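Local coordinates for uncharacterized protein Rv2277c (PDB 5VUG) that is of unknown function but carries a TIM-barrel glycerophosphodiester phosphodiesterase domain and probably hydrolyses phosphoric diesters, at residues A[16-21]-A[29-34]; A[22-27]-A[87-92]. All coordinates share one frame; numbering follows the deposited sequence.

Contact 1 of 2, residues A[16-21]-A[29-34]; sequences HRAGTR and LAITNA
The methyl of A18 points toward helix 28-36, where A30 and I31 receive it. CB of A18 lies 3.8 Å from CB of A30, the two methyls facing each other, and 3.6 Å from CG1 of I31. That methylene comes within reach because CG1 of I31 stands beside the backbone N (chi1 -68°), anti to the carbonyl carbon, while CG2 takes the place anti to N. CB of A30 also touches the carbonyl oxygen of A18, at 3.5 Å, and one turn further on CB of A34 meets the same oxygen at 3.8 Å. Small side chains at 18, 30 and 34 let the loop backbone come close to the helix, with CA of A18 and CA of I31 5.1 Å apart.

The carbonyl oxygens of A18 and A30, both acceptors, lie close but cannot bond directly. A water settles this by donating to both, 2.7 Å from O of A18 and 2.9 Å from O of A30. The latter oxygen also takes the helical bond from N of A34. On the loop side, O of H16 accepts from the backbone N of both G19 and T20, which curls the loop tightly around A18. A18 fills a corner where the loop leaving strand 12-16, helix 28-36 and the parallel barrel strand 41-48 meet: M42 touches A18, I31 and A34, and L44 also packs on A18.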
loop_
_atom_site.group_PDB
_atom_site.type_symbol
_atom_site.label_atom_id
_atom_site.label_comp_id
_atom_site.label_asym_id
_atom_site.label_seq_id
_atom_site.Cartn_x
_atom_site.Cartn_y
_atom_site.Cartn_z
ATOM N N HIS A 16 25.403 -4.757 9.674
ATOM C CA HIS A 16 24.846 -5.133 8.377
ATOM C C HIS A 16 25.959 -5.479 7.391
ATOM O O HIS A 16 26.768 -4.615 7.034
ATOM C CB HIS A 16 24.027 -3.967 7.832
ATOM C CG HIS A 16 23.306 -4.280 6.561
ATOM N ND1 HIS A 16 23.205 -3.377 5.527
ATOM C CD2 HIS A 16 22.643 -5.390 6.158
ATOM C CE1 HIS A 16 22.520 -3.918 4.534
ATOM N NE2 HIS A 16 22.162 -5.138 4.892
ATOM N N ARG A 17 25.969 -6.727 6.909
ATOM C CA ARG A 17 27.053 -7.235 6.058
ATOM C C ARG A 17 28.407 -7.046 6.739
ATOM O O ARG A 17 29.412 -6.729 6.098
ATOM C CB ARG A 17 27.055 -6.614 4.657
ATOM C CG ARG A 17 25.692 -6.463 4.010
ATOM C CD ARG A 17 25.864 -5.740 2.683
ATOM N NE ARG A 17 24.595 -5.297 2.130
ATOM C CZ ARG A 17 24.467 -4.258 1.320
ATOM N NH1 ARG A 17 23.273 -3.923 0.865
ATOM N NH2 ARG A 17 25.539 -3.553 0.967
ATOM N N ALA A 18 28.419 -7.234 8.063
ATOM C CA ALA A 18 29.591 -7.044 8.908
ATOM C C ALA A 18 30.022 -5.588 9.012
ATOM O O ALA A 18 31.139 -5.307 9.460
ATOM C CB ALA A 18 30.769 -7.957 8.519
ATOM N N GLY A 19 29.146 -4.653 8.639
ATOM C CA GLY A 19 29.427 -3.237 8.789
ATOM C C GLY A 19 29.976 -2.580 7.538
ATOM O O GLY A 19 31.082 -2.026 7.549
ATOM N N THR A 20 29.151 -2.578 6.483
ATOM C CA THR A 20 29.574 -2.243 5.124
ATOM C C THR A 20 30.160 -0.831 4.994
ATOM O O THR A 20 30.979 -0.586 4.098
ATOM C CB THR A 20 28.376 -2.476 4.190
ATOM O OG1 THR A 20 28.703 -2.112 2.847
ATOM C CG2 THR A 20 27.183 -1.679 4.638
ATOM N N ARG A 21 29.755 0.111 5.850
ATOM C CA ARG A 21 30.288 1.470 5.753
ATOM C C ARG A 21 31.726 1.564 6.261
ATOM O O ARG A 21 32.523 2.353 5.734
ATOM C CB ARG A 21 29.385 2.431 6.529
ATOM C CG ARG A 21 29.891 3.850 6.624
ATOM C CD ARG A 21 29.961 4.525 5.274
ATOM N NE ARG A 21 29.771 5.971 5.395
ATOM C CZ ARG A 21 30.680 6.817 5.871
ATOM N NH1 ARG A 21 31.864 6.375 6.282
ATOM N NH2 ARG A 21 30.407 8.114 5.939
ATOM N N LEU A 29 38.078 -9.152 7.958
ATOM C CA LEU A 29 38.513 -7.863 8.500
ATOM C C LEU A 29 37.328 -7.079 9.052
ATOM O O LEU A 29 37.375 -6.565 10.178
ATOM C CB LEU A 29 39.278 -7.043 7.452
ATOM C CG LEU A 29 39.763 -5.665 7.943
ATOM C CD1 LEU A 29 40.775 -5.831 9.056
ATOM C CD2 LEU A 29 40.356 -4.814 6.820
ATOM N N ALA A 30 36.237 -7.005 8.285
ATOM C CA ALA A 30 35.064 -6.277 8.755
ATOM C C ALA A 30 34.447 -6.938 9.983
ATOM O O ALA A 30 34.076 -6.249 10.941
ATOM C CB ALA A 30 34.030 -6.157 7.637
ATOM N N ILE A 31 34.317 -8.271 9.965
ATOM C CA ILE A 31 33.742 -8.995 11.102
ATOM C C ILE A 31 34.542 -8.718 12.365
ATOM O O ILE A 31 33.978 -8.412 13.424
ATOM C CB ILE A 31 33.679 -10.505 10.809
ATOM C CG1 ILE A 31 32.663 -10.810 9.703
ATOM C CG2 ILE A 31 33.322 -11.285 12.098
ATOM C CD1 ILE A 31 32.799 -12.209 9.104
ATOM N N THR A 32 35.872 -8.841 12.278
ATOM C CA THR A 32 36.710 -8.650 13.460
ATOM C C THR A 32 36.565 -7.234 13.999
ATOM O O THR A 32 36.472 -7.021 15.219
ATOM C CB THR A 32 38.174 -8.935 13.108
ATOM O OG1 THR A 32 38.313 -10.307 12.711
ATOM C CG2 THR A 32 39.085 -8.675 14.305
ATOM N N ASN A 33 36.544 -6.250 13.100
ATOM C CA ASN A 33 36.401 -4.870 13.537
ATOM C C ASN A 33 35.023 -4.609 14.121
ATOM O O ASN A 33 34.900 -3.836 15.076
ATOM C CB ASN A 33 36.723 -3.917 12.391
ATOM C CG ASN A 33 38.214 -3.677 12.244
ATOM O OD1 ASN A 33 38.874 -4.246 11.377
ATOM N ND2 ASN A 33 38.750 -2.832 13.098
ATOM N N ALA A 34 33.984 -5.259 13.580
ATOM C CA ALA A 34 32.637 -5.082 14.112
ATOM C C ALA A 34 32.527 -5.631 15.532
ATOM O O ALA A 34 31.946 -4.977 16.409
ATOM C CB ALA A 34 31.613 -5.747 13.184
HETATM O O HOH W 1 33.103 -3.614 10.359
#

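Contact 2 of 2, residues A[22-27]-A[87-92]; sequences DFPENT and WNFTTP
The backbones of 22-27 and 87-92, neither in a regular helix or strand, come nearest at P24 and F89, whose CA atoms are 5.9 Å apart, and drift to 7.9 Å between CA of D22 and CA of T91. F89 makes all the contacts from the 87-92 side. A chi1 of 180° carries CG away from the F89 backbone N and swings the ring across to the main chain of D22 to P24. P24 covers one ring face: CD sits 4.0 Å from the ring centroid, 14° off the normal, in a CH-pi contact displaced toward the rim. CG of P24 is 3.9 Å from CG of F89, and the two side chains cross at about a right angle. Further along the ring, CE1 of F89 comes to 3.3 Å from atom C of F23. CZ of F89 lies 3.6 Å from O of D22, and the far end of the ring thus meets main chain obliquely.

Segment 22-27 lies in the first beta-alpha loop of the TIM barrel, joining strand 12-16 to helix 28-36. Its partner, 87-92, belongs to the long excursion between helices 77-80 and 109-114. P24 opens a type II beta turn that ends at T27, the N-cap of the helix. OG1 of T27 donates to O of P24 over 2.8 Å, tilted 27° from the carbonyl plane, and also accepts from the backbone N of A30. The same hydroxyl thus ties the turn to the first turn of the helix.

F23 starts away from 87-92, and its side chain packs on L29, A30 and N33 of helix 28-36. The side chain of D22 also starts away from 87-92, and its OD1 and OD2 are hydrogen-bonded to OG of S272 and N of L274, respectively.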
loop_
_atom_site.group_PDB
_atom_site.type_symbol
_atom_site.label_atom_id
_atom_site.label_comp_id
_atom_site.label_asym_id
_atom_site.label_seq_id
_atom_site.Cartn_x
_atom_site.Cartn_y
_atom_site.Cartn_z
ATOM N N ASP A 22 32.082 0.767 7.262
ATOM C CA ASP A 22 33.355 0.918 7.956
ATOM C C ASP A 22 34.508 0.175 7.287
ATOM O O ASP A 22 35.642 0.668 7.295
ATOM C CB ASP A 22 33.221 0.421 9.399
ATOM C CG ASP A 22 32.263 1.258 10.231
ATOM O OD1 ASP A 22 31.934 2.399 9.837
ATOM O OD2 ASP A 22 31.846 0.772 11.301
ATOM N N PHE A 23 34.257 -1.021 6.767
ATOM C CA PHE A 23 35.275 -1.890 6.192
ATOM C C PHE A 23 34.617 -2.699 5.091
ATOM O O PHE A 23 33.384 -2.782 5.037
ATOM C CB PHE A 23 35.855 -2.839 7.253
ATOM C CG PHE A 23 36.632 -2.135 8.325
ATOM C CD1 PHE A 23 37.979 -1.849 8.147
ATOM C CD2 PHE A 23 36.009 -1.740 9.501
ATOM C CE1 PHE A 23 38.688 -1.187 9.125
ATOM C CE2 PHE A 23 36.716 -1.068 10.488
ATOM C CZ PHE A 23 38.056 -0.801 10.306
ATOM N N PRO A 24 35.414 -3.311 4.179
ATOM C CA PRO A 24 34.820 -4.096 3.083
ATOM C C PRO A 24 33.791 -5.102 3.574
ATOM O O PRO A 24 34.084 -5.926 4.448
ATOM C CB PRO A 24 36.036 -4.790 2.459
ATOM C CG PRO A 24 37.149 -3.781 2.670
ATOM C CD PRO A 24 36.881 -3.208 4.045
ATOM N N GLU A 25 32.574 -5.014 3.044
ATOM C CA GLU A 25 31.481 -5.812 3.579
ATOM C C GLU A 25 31.767 -7.302 3.427
ATOM O O GLU A 25 32.446 -7.742 2.496
ATOM C CB GLU A 25 30.170 -5.456 2.882
ATOM C CG GLU A 25 30.174 -5.678 1.371
ATOM C CD GLU A 25 28.820 -5.441 0.769
ATOM O OE1 GLU A 25 28.354 -4.289 0.804
ATOM O OE2 GLU A 25 28.213 -6.409 0.276
ATOM N N ASN A 26 31.248 -8.088 4.367
ATOM C CA ASN A 26 31.306 -9.542 4.262
ATOM C C ASN A 26 32.741 -10.083 4.180
ATOM O O ASN A 26 33.001 -11.088 3.515
ATOM C CB ASN A 26 30.437 -10.049 3.106
ATOM C CG ASN A 26 28.954 -9.991 3.427
ATOM O OD1 ASN A 26 28.530 -10.385 4.524
ATOM N ND2 ASN A 26 28.150 -9.508 2.468
ATOM N N THR A 27 33.677 -9.441 4.888
ATOM C CA THR A 27 35.047 -9.938 5.010
ATOM C C THR A 27 35.380 -10.194 6.476
ATOM O O THR A 27 34.741 -9.652 7.376
ATOM C CB THR A 27 36.086 -8.962 4.425
ATOM O OG1 THR A 27 36.058 -7.734 5.165
ATOM C CG2 THR A 27 35.799 -8.701 2.942
ATOM N N TRP A 87 38.175 -4.776 -3.399
ATOM C CA TRP A 87 38.679 -4.169 -4.630
ATOM C C TRP A 87 38.069 -2.799 -4.885
ATOM O O TRP A 87 38.752 -1.893 -5.382
ATOM C CB TRP A 87 38.348 -5.084 -5.799
ATOM C CG TRP A 87 39.011 -4.714 -7.083
ATOM C CD1 TRP A 87 38.427 -4.142 -8.183
ATOM C CD2 TRP A 87 40.381 -4.923 -7.418
ATOM N NE1 TRP A 87 39.359 -3.977 -9.179
ATOM C CE2 TRP A 87 40.566 -4.449 -8.734
ATOM C CE3 TRP A 87 41.473 -5.463 -6.733
ATOM C CZ2 TRP A 87 41.795 -4.506 -9.374
ATOM C CZ3 TRP A 87 42.692 -5.515 -7.374
ATOM C CH2 TRP A 87 42.844 -5.034 -8.678
ATOM N N ASN A 88 36.784 -2.629 -4.565
ATOM C CA ASN A 88 36.048 -1.411 -4.884
ATOM C C ASN A 88 35.637 -0.609 -3.656
ATOM O O ASN A 88 34.897 0.376 -3.786
ATOM C CB ASN A 88 34.837 -1.747 -5.753
ATOM C CG ASN A 88 35.243 -2.147 -7.155
ATOM O OD1 ASN A 88 36.235 -1.630 -7.692
ATOM N ND2 ASN A 88 34.501 -3.082 -7.759
ATOM N N PHE A 89 36.104 -0.994 -2.473
ATOM C CA PHE A 89 35.753 -0.262 -1.264
ATOM C C PHE A 89 36.353 1.139 -1.305
ATOM O O PHE A 89 37.528 1.320 -1.646
ATOM C CB PHE A 89 36.268 -1.013 -0.034
ATOM C CG PHE A 89 35.958 -0.322 1.272
ATOM C CD1 PHE A 89 34.788 -0.605 1.960
ATOM C CD2 PHE A 89 36.837 0.605 1.812
ATOM C CE1 PHE A 89 34.499 0.022 3.157
ATOM C CE2 PHE A 89 36.549 1.233 3.004
ATOM C CZ PHE A 89 35.383 0.941 3.682
ATOM N N THR A 90 35.551 2.139 -0.965
ATOM C CA THR A 90 36.070 3.488 -0.800
ATOM C C THR A 90 35.680 4.025 0.568
ATOM O O THR A 90 34.632 3.672 1.117
ATOM C CB THR A 90 35.595 4.456 -1.906
ATOM O OG1 THR A 90 34.175 4.614 -1.836
ATOM C CG2 THR A 90 35.976 3.936 -3.286
ATOM N N THR A 91 36.566 4.874 1.127
ATOM C CA THR A 91 36.328 5.655 2.331
ATOM C C THR A 91 35.919 7.059 1.922
ATOM O O THR A 91 36.607 7.674 1.090
ATOM C CB THR A 91 37.607 5.727 3.161
ATOM O OG1 THR A 91 37.956 4.420 3.631
ATOM C CG2 THR A 91 37.422 6.657 4.351
ATOM N N PRO A 92 34.827 7.599 2.463
ATOM C CA PRO A 92 34.335 8.901 1.994
ATOM C C PRO A 92 35.379 9.997 2.156
ATOM O O PRO A 92 36.176 9.999 3.095
ATOM C CB PRO A 92 33.117 9.162 2.884
ATOM C CG PRO A 92 32.677 7.801 3.314
ATOM C CD PRO A 92 33.937 7.005 3.473
#

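Contacts 1 and 2 have their centres 9 Å apart, and their segments alternate along the chain: 16-21, 22-27, 29-34, then 87-92. The first three follow one another almost without a break from strand 12-16 into helix 28-36; the first half of the loop, 16-21, packs against the helix and the second half, 22-27, against 87-92, sixty residues further on. The two contacts are joined by a salt bridge from R17 to E25, a probable hydrogen bond from O of R17 to N of N26, and packing of CB of A30 on O of P24 and of R21 on P92. The long loop after helix 77-80 is thereby laid against the first beta-alpha loop of the barrel.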